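Side-chain contacts in guanylate kinase (Coxiella burnetii, PDB 3TR0), which catalyses the ATP-dependent phosphorylation of GMP to GDP, a step in the recycling of guanine nucleotides: residues 12-15 against 16-20; 88-91 against 92-96. All blocks are in the same frame, centred on the assembly; numbering follows the deposited sequence.

Interaction 1: residues 12-15 against 16-20; sequences ISAP and SGAGK. With 5GP (guanosine-5'-monophosphate), chain D; SO4 (sulfate ion), chain B.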
ATOM      1  N   ILE A  12       7.274   7.591  10.552  1.00 16.38           N
ATOM      2  CA  ILE A  12       7.681   8.582   9.568  1.00 15.09           C
ATOM      3  C   ILE A  12       9.042   9.138   9.958  1.00 18.98           C
ATOM      4  O   ILE A  12       9.186   9.729  11.030  1.00 21.82           O
ATOM      5  CB  ILE A  12       6.705   9.760   9.516  1.00 19.03           C
ATOM      6  CG1 ILE A  12       5.259   9.267   9.526  1.00 20.60           C
ATOM      7  CG2 ILE A  12       6.976  10.610   8.291  1.00 20.40           C
ATOM      8  CD1 ILE A  12       4.872   8.518   8.278  1.00 18.83           C
ATOM      9  N   SER A  13      10.038   8.951   9.096  1.00 16.25           N
ATOM     10  CA  SER A  13      11.383   9.459   9.375  1.00 16.81           C
ATOM     11  C   SER A  13      11.890  10.321   8.230  1.00 16.66           C
ATOM     12  O   SER A  13      11.508  10.125   7.078  1.00 15.91           O
ATOM     13  CB  SER A  13      12.361   8.310   9.635  1.00 18.64           C
ATOM     14  OG  SER A  13      11.906   7.469  10.683  1.00 19.64           O
ATOM     15  N   ALA A  14      12.749  11.284   8.558  1.00 16.49           N
ATOM     16  CA  ALA A  14      13.301  12.185   7.559  1.00 17.61           C
ATOM     17  C   ALA A  14      14.412  13.026   8.173  1.00 15.94           C
ATOM     18  O   ALA A  14      14.443  13.231   9.386  1.00 17.29           O
ATOM     19  CB  ALA A  14      12.211  13.084   6.993  1.00 18.45           C
ATOM     20  N   PRO A  15      15.339  13.506   7.336  1.00 18.99           N
ATOM     21  CA  PRO A  15      16.365  14.408   7.861  1.00 23.04           C
ATOM     22  C   PRO A  15      15.710  15.715   8.289  1.00 26.41           C
ATOM     23  O   PRO A  15      14.655  16.064   7.759  1.00 24.28           O
ATOM     24  CB  PRO A  15      17.288  14.628   6.656  1.00 16.93           C
ATOM     25  CG  PRO A  15      16.432  14.342   5.457  1.00 23.27           C
ATOM     26  CD  PRO A  15      15.512  13.236   5.896  1.00 16.97           C
ATOM     27  N   SER A  16      16.307  16.414   9.248  1.00 29.33           N
ATOM     28  CA  SER A  16      15.789  17.713   9.655  1.00 30.91           C
ATOM     29  C   SER A  16      15.752  18.642   8.447  1.00 20.49           C
ATOM     30  O   SER A  16      16.681  18.658   7.639  1.00 25.23           O
ATOM     31  CB  SER A  16      16.647  18.315  10.776  1.00 29.22           C
ATOM     32  OG  SER A  16      16.589  17.514  11.944  1.00 31.59           O
ATOM     33  N   GLY A  17      14.668  19.398   8.316  1.00 20.59           N
ATOM     34  CA  GLY A  17      14.519  20.330   7.214  1.00 18.41           C
ATOM     35  C   GLY A  17      13.820  19.746   5.998  1.00 18.65           C
ATOM     36  O   GLY A  17      13.741  20.393   4.955  1.00 23.12           O
ATOM     37  N   ALA A  18      13.312  18.525   6.124  1.00 20.34           N
ATOM     38  CA  ALA A  18      12.653  17.869   4.996  1.00 21.83           C
ATOM     39  C   ALA A  18      11.169  18.212   4.901  1.00 22.32           C
ATOM     40  O   ALA A  18      10.514  17.869   3.920  1.00 21.76           O
ATOM     41  CB  ALA A  18      12.845  16.359   5.064  1.00 23.88           C
ATOM     42  N   GLY A  19      10.643  18.881   5.925  1.00 20.39           N
ATOM     43  CA  GLY A  19       9.249  19.293   5.934  1.00 23.95           C
ATOM     44  C   GLY A  19       8.317  18.212   6.453  1.00 24.39           C
ATOM     45  O   GLY A  19       7.111  18.231   6.199  1.00 21.89           O
ATOM     46  N   LYS A  20       8.885  17.271   7.194  1.00 20.73           N
ATOM     47  CA  LYS A  20       8.137  16.132   7.705  1.00 24.41           C
ATOM     48  C   LYS A  20       7.021  16.537   8.669  1.00 19.93           C
ATOM     49  O   LYS A  20       5.893  16.080   8.540  1.00 18.88           O
ATOM     50  CB  LYS A  20       9.085  15.153   8.391  1.00 23.26           C
ATOM     51  CG  LYS A  20       8.386  14.025   9.116  1.00 25.34           C
ATOM     52  CD  LYS A  20       9.267  13.509  10.231  1.00 33.20           C
ATOM     53  CE  LYS A  20       9.568  14.621  11.220  1.00 35.77           C
ATOM     54  NZ  LYS A  20      10.653  14.252  12.166  1.00 40.49           N
TER
HETATM   55  P   5GP D 205      13.644  18.354  16.586  1.00 30.33           P
HETATM   56  O1P 5GP D 205      12.217  18.785  16.822  1.00 27.75           O
HETATM   57  O2P 5GP D 205      14.644  18.567  17.692  1.00 26.59           O
HETATM   58  O3P 5GP D 205      14.133  19.000  15.311  1.00 31.35           O
HETATM   59  O5' 5GP D 205      13.664  16.829  16.136  1.00 26.25           O
HETATM   60  C5' 5GP D 205      14.878  16.097  16.090  1.00 26.97           C
HETATM   61  C4' 5GP D 205      14.662  14.721  15.519  1.00 29.60           C
HETATM   62  O4' 5GP D 205      14.446  13.783  16.592  1.00 21.49           O
HETATM   63  C3' 5GP D 205      13.429  14.558  14.646  1.00 30.14           C
HETATM   64  O3' 5GP D 205      13.627  15.013  13.319  1.00 34.52           O
HETATM   65  C2' 5GP D 205      13.134  13.065  14.738  1.00 35.69           C
HETATM   66  O2' 5GP D 205      13.908  12.348  13.787  1.00 33.21           O
HETATM   67  C1' 5GP D 205      13.654  12.714  16.137  1.00 25.60           C
HETATM   68  N9  5GP D 205      12.566  12.487  17.104  1.00 17.36           N
HETATM   69  C8  5GP D 205      11.604  13.322  17.518  1.00 16.77           C
HETATM   70  N7  5GP D 205      10.841  12.677  18.436  1.00 15.47           N
HETATM   71  C5  5GP D 205      11.344  11.428  18.584  1.00 16.57           C
HETATM   72  C6  5GP D 205      11.010  10.320  19.355  1.00 19.68           C
HETATM   73  O6  5GP D 205      10.028  10.347  20.136  1.00 25.37           O
HETATM   74  N1  5GP D 205      11.751   9.210  19.254  1.00 21.52           N
HETATM   75  C2  5GP D 205      12.804   9.141  18.427  1.00 21.04           C
HETATM   76  N2  5GP D 205      13.544   8.012  18.333  1.00 16.75           N
HETATM   77  N3  5GP D 205      13.149  10.196  17.667  1.00 17.34           N
HETATM   78  C4  5GP D 205      12.433  11.336  17.744  1.00 17.59           C
HETATM   79  S   SO4 B 203      11.253  18.787   9.346  0.97 28.14           S
HETATM   80  O1  SO4 B 203      10.083  18.604  10.198  0.97 23.94           O
HETATM   81  O2  SO4 B 203      12.407  19.135  10.163  0.97 28.33           O
HETATM   82  O3  SO4 B 203      11.540  17.548   8.615  0.97 27.69           O
HETATM   83  O4  SO4 B 203      11.007  19.877   8.410  0.97 34.14           O
HETATM   84  O   HOH W   1      10.719  11.597  12.229  0.82 27.31           O
HETATM   85  O   HOH W   2      12.486  15.458  10.326  1.00 28.27           O
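Pro15 and Ala18 are the ends of a type II beta turn, closed by a weak hydrogen bond from Ala18 N to Pro15 O at 3.2 Å, through which the chain leaves strand 9-13 and curls back toward helix 20-30. The methyl of Ala18, turned away from the sulfate, packs on Ala14 CB at 3.9 Å and on Pro15 CG. The Lys20 side chain slants across Ile12, its CG 3.8 Å from Ile12 CG2. This is the P-loop (Walker A motif) of the nucleotide kinases, and a sulfate, probably from the crystallisation liquor, occupies its cradle of backbone amides. Gly17 N points almost straight at sulfate O2 (2.9 Å, 174°), while Lys20 N reaches sulfate O3 at 3.0 Å; Arg139 and the amide of Thr21 add further bonds. Beyond its first carbons the Lys20 chain bends (chi3 60°), carrying NZ away from Ile12 CG2 and toward the nucleotide, where Lys20 NZ makes a weak hydrogen bond to O3' of GMP at 3.3 Å. Two waters also accept from NZ: one lies within hydrogen-bonding distance of Ile12 O, the other of Ala14 O and sulfate O3, with more acceptors near each than it has protons.

Interaction 2: residues 88-91 against 92-96; sequences DWVL and RQLKA
Gln93 lies across Trp89 one turn further along the alpha-helix 87-95, an i to i+4 pair in which an aliphatic carbon meets the ring. One face of this helix packs on the parallel sheet through Trp89, Val90, Gln93 and Leu94. Gln93 CG stands 3.4 Å from the centroid of the six-membered ring, only 5° off its normal, a CH-pi contact over the face. A bend at chi2 folds the amide back over the indole, its plane 24° from that of the ring, and sets NE2 over the same face; from there NE2 also gives a weak hydrogen bond to Trp89 O. That carbonyl also accepts the helical bond from Gln93 N.

Beside this pair Arg92 reaches back to Asp88 in a salt bridge whose hydrogen bond, Arg92 NH1 to Asp88 OD2 at 2.6 Å, is weak because the N-H points well off the oxygen, although OD2 lies near the guanidinium plane. The guanidinium, one face over Trp89 CA, stands nearly perpendicular to the indole, at 88°.

Further out, Lys35 and Val100 pack on both Trp89 and Gln93, and Arg98 gives Gln93 OE1 a weak bond. At the start of the helix, Glu86 accepts from the amides of Asp88 and Trp89. Val90 and Leu94 both pack on Leu9, and their own side chains touch between Val90 CG1 and Leu94 CD1, 4.2 Å apart.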
ATOM      1  N   ASP A  88       2.269   4.112  26.891  1.00 26.37           N
ATOM      2  CA  ASP A  88       0.873   3.885  27.242  1.00 25.16           C
ATOM      3  C   ASP A  88      -0.100   4.611  26.320  1.00 26.77           C
ATOM      4  O   ASP A  88      -1.140   4.063  25.945  1.00 26.77           O
ATOM      5  CB  ASP A  88       0.606   4.246  28.704  1.00 29.63           C
ATOM      6  CG  ASP A  88      -0.641   3.585  29.240  1.00 38.34           C
ATOM      7  OD1 ASP A  88      -0.662   2.338  29.318  1.00 47.26           O
ATOM      8  OD2 ASP A  88      -1.602   4.303  29.574  1.00 47.73           O
ATOM      9  N   TRP A  89       0.228   5.843  25.948  1.00 19.41           N
ATOM     10  CA  TRP A  89      -0.662   6.601  25.080  1.00 27.48           C
ATOM     11  C   TRP A  89      -0.859   5.886  23.749  1.00 26.72           C
ATOM     12  O   TRP A  89      -1.970   5.808  23.235  1.00 22.30           O
ATOM     13  CB  TRP A  89      -0.127   8.010  24.840  1.00 27.06           C
ATOM     14  CG  TRP A  89      -1.008   8.813  23.938  1.00 26.47           C
ATOM     15  CD1 TRP A  89      -2.027   9.639  24.311  1.00 30.64           C
ATOM     16  CD2 TRP A  89      -0.960   8.854  22.507  1.00 29.67           C
ATOM     17  NE1 TRP A  89      -2.612  10.199  23.202  1.00 26.19           N
ATOM     18  CE2 TRP A  89      -1.974   9.735  22.081  1.00 26.78           C
ATOM     19  CE3 TRP A  89      -0.154   8.238  21.545  1.00 25.90           C
ATOM     20  CZ2 TRP A  89      -2.200  10.020  20.736  1.00 25.18           C
ATOM     21  CZ3 TRP A  89      -0.384   8.519  20.206  1.00 23.30           C
ATOM     22  CH2 TRP A  89      -1.399   9.401  19.816  1.00 22.10           C
ATOM     23  N   VAL A  90       0.227   5.360  23.199  1.00 20.08           N
ATOM     24  CA  VAL A  90       0.173   4.661  21.919  1.00 19.20           C
ATOM     25  C   VAL A  90      -0.729   3.429  22.009  1.00 25.22           C
ATOM     26  O   VAL A  90      -1.601   3.219  21.166  1.00 22.33           O
ATOM     27  CB  VAL A  90       1.578   4.242  21.455  1.00 20.46           C
ATOM     28  CG1 VAL A  90       1.488   3.317  20.253  1.00 18.75           C
ATOM     29  CG2 VAL A  90       2.418   5.470  21.119  1.00 21.11           C
ATOM     30  N   LEU A  91      -0.528   2.625  23.045  1.00 22.03           N
ATOM     31  CA  LEU A  91      -1.315   1.409  23.206  1.00 25.52           C
ATOM     32  C   LEU A  91      -2.799   1.701  23.431  1.00 25.83           C
ATOM     33  O   LEU A  91      -3.653   0.944  22.981  1.00 23.00           O
ATOM     34  CB  LEU A  91      -0.747   0.532  24.323  1.00 27.73           C
ATOM     35  CG  LEU A  91       0.694   0.073  24.096  1.00 26.89           C
ATOM     36  CD1 LEU A  91       1.128  -0.898  25.186  1.00 37.39           C
ATOM     37  CD2 LEU A  91       0.843  -0.563  22.714  1.00 24.69           C
ATOM     38  N   ARG A  92      -3.110   2.793  24.127  1.00 19.74           N
ATOM     39  CA  ARG A  92      -4.504   3.205  24.279  1.00 24.19           C
ATOM     40  C   ARG A  92      -5.158   3.501  22.928  1.00 23.70           C
ATOM     41  O   ARG A  92      -6.309   3.118  22.688  1.00 25.84           O
ATOM     42  CB  ARG A  92      -4.630   4.417  25.200  1.00 28.08           C
ATOM     43  CG  ARG A  92      -4.302   4.123  26.647  1.00 31.52           C
ATOM     44  CD  ARG A  92      -4.967   5.124  27.583  1.00 31.22           C
ATOM     45  NE  ARG A  92      -4.623   6.514  27.283  1.00 31.52           N
ATOM     46  CZ  ARG A  92      -3.515   7.119  27.700  1.00 36.64           C
ATOM     47  NH1 ARG A  92      -2.625   6.455  28.423  1.00 41.62           N
ATOM     48  NH2 ARG A  92      -3.291   8.388  27.389  1.00 38.50           N
ATOM     49  N   GLN A  93      -4.421   4.178  22.052  1.00 24.07           N
ATOM     50  CA  GLN A  93      -4.914   4.506  20.716  1.00 24.47           C
ATOM     51  C   GLN A  93      -5.163   3.254  19.891  1.00 27.35           C
ATOM     52  O   GLN A  93      -6.206   3.121  19.247  1.00 23.82           O
ATOM     53  CB  GLN A  93      -3.925   5.414  19.978  1.00 20.01           C
ATOM     54  CG  GLN A  93      -3.547   6.667  20.740  1.00 28.10           C
ATOM     55  CD  GLN A  93      -4.752   7.411  21.279  1.00 37.27           C
ATOM     56  OE1 GLN A  93      -5.725   7.639  20.564  1.00 32.03           O
ATOM     57  NE2 GLN A  93      -4.693   7.791  22.551  1.00 33.98           N
ATOM     58  N   LEU A  94      -4.199   2.339  19.903  1.00 21.08           N
ATOM     59  CA  LEU A  94      -4.344   1.080  19.173  1.00 23.12           C
ATOM     60  C   LEU A  94      -5.559   0.303  19.674  1.00 24.01           C
ATOM     61  O   LEU A  94      -6.328  -0.250  18.882  1.00 27.06           O
ATOM     62  CB  LEU A  94      -3.081   0.232  19.316  1.00 18.68           C
ATOM     63  CG  LEU A  94      -1.821   0.815  18.676  1.00 20.99           C
ATOM     64  CD1 LEU A  94      -0.628  -0.099  18.918  1.00 22.71           C
ATOM     65  CD2 LEU A  94      -2.031   1.052  17.183  1.00 23.07           C
ATOM     66  N   LYS A  95      -5.726   0.271  20.993  1.00 26.40           N
ATOM     67  CA  LYS A  95      -6.860  -0.398  21.624  1.00 26.94           C
ATOM     68  C   LYS A  95      -8.180   0.198  21.157  1.00 28.45           C
ATOM     69  O   LYS A  95      -9.163  -0.515  20.966  1.00 29.82           O
ATOM     70  CB  LYS A  95      -6.770  -0.271  23.146  1.00 30.25           C
ATOM     71  CG  LYS A  95      -5.805  -1.231  23.816  1.00 50.40           C
ATOM     72  CD  LYS A  95      -6.512  -2.503  24.259  1.00 64.64           C
ATOM     73  CE  LYS A  95      -5.685  -3.266  25.282  1.00 75.39           C
ATOM     74  NZ  LYS A  95      -6.303  -4.571  25.651  1.00 79.68           N
ATOM     75  N   ALA A  96      -8.194   1.513  20.983  1.00 21.74           N
ATOM     76  CA  ALA A  96      -9.394   2.219  20.559  1.00 25.74           C
ATOM     77  C   ALA A  96      -9.629   2.078  19.058  1.00 31.00           C
ATOM     78  O   ALA A  96     -10.633   2.560  18.535  1.00 33.23           O
ATOM     79  CB  ALA A  96      -9.301   3.684  20.942  1.00 27.41           C
TER

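Interaction 1 comes first along the chain, at the end of strand 9-13 and the loop leading into helix 20-30; interaction 2 follows in helix 87-95, between strands 81-86 and 99-103. Their centres are 25 Å apart, their nearest atoms about 12 Å, and they lie on opposite sides of the chain's centre. The parallel sheet connects them: strand 9-13 pairs with 99-103, which pairs with 34-36, and helix 87-95 packs on residues of all three. One end of strand 9-13 leads into the P-loop, where a sulfate is bound, while Leu9 near its start meets the helix. Interaction 1 belongs to the nucleotide site, interaction 2 to packing away from it.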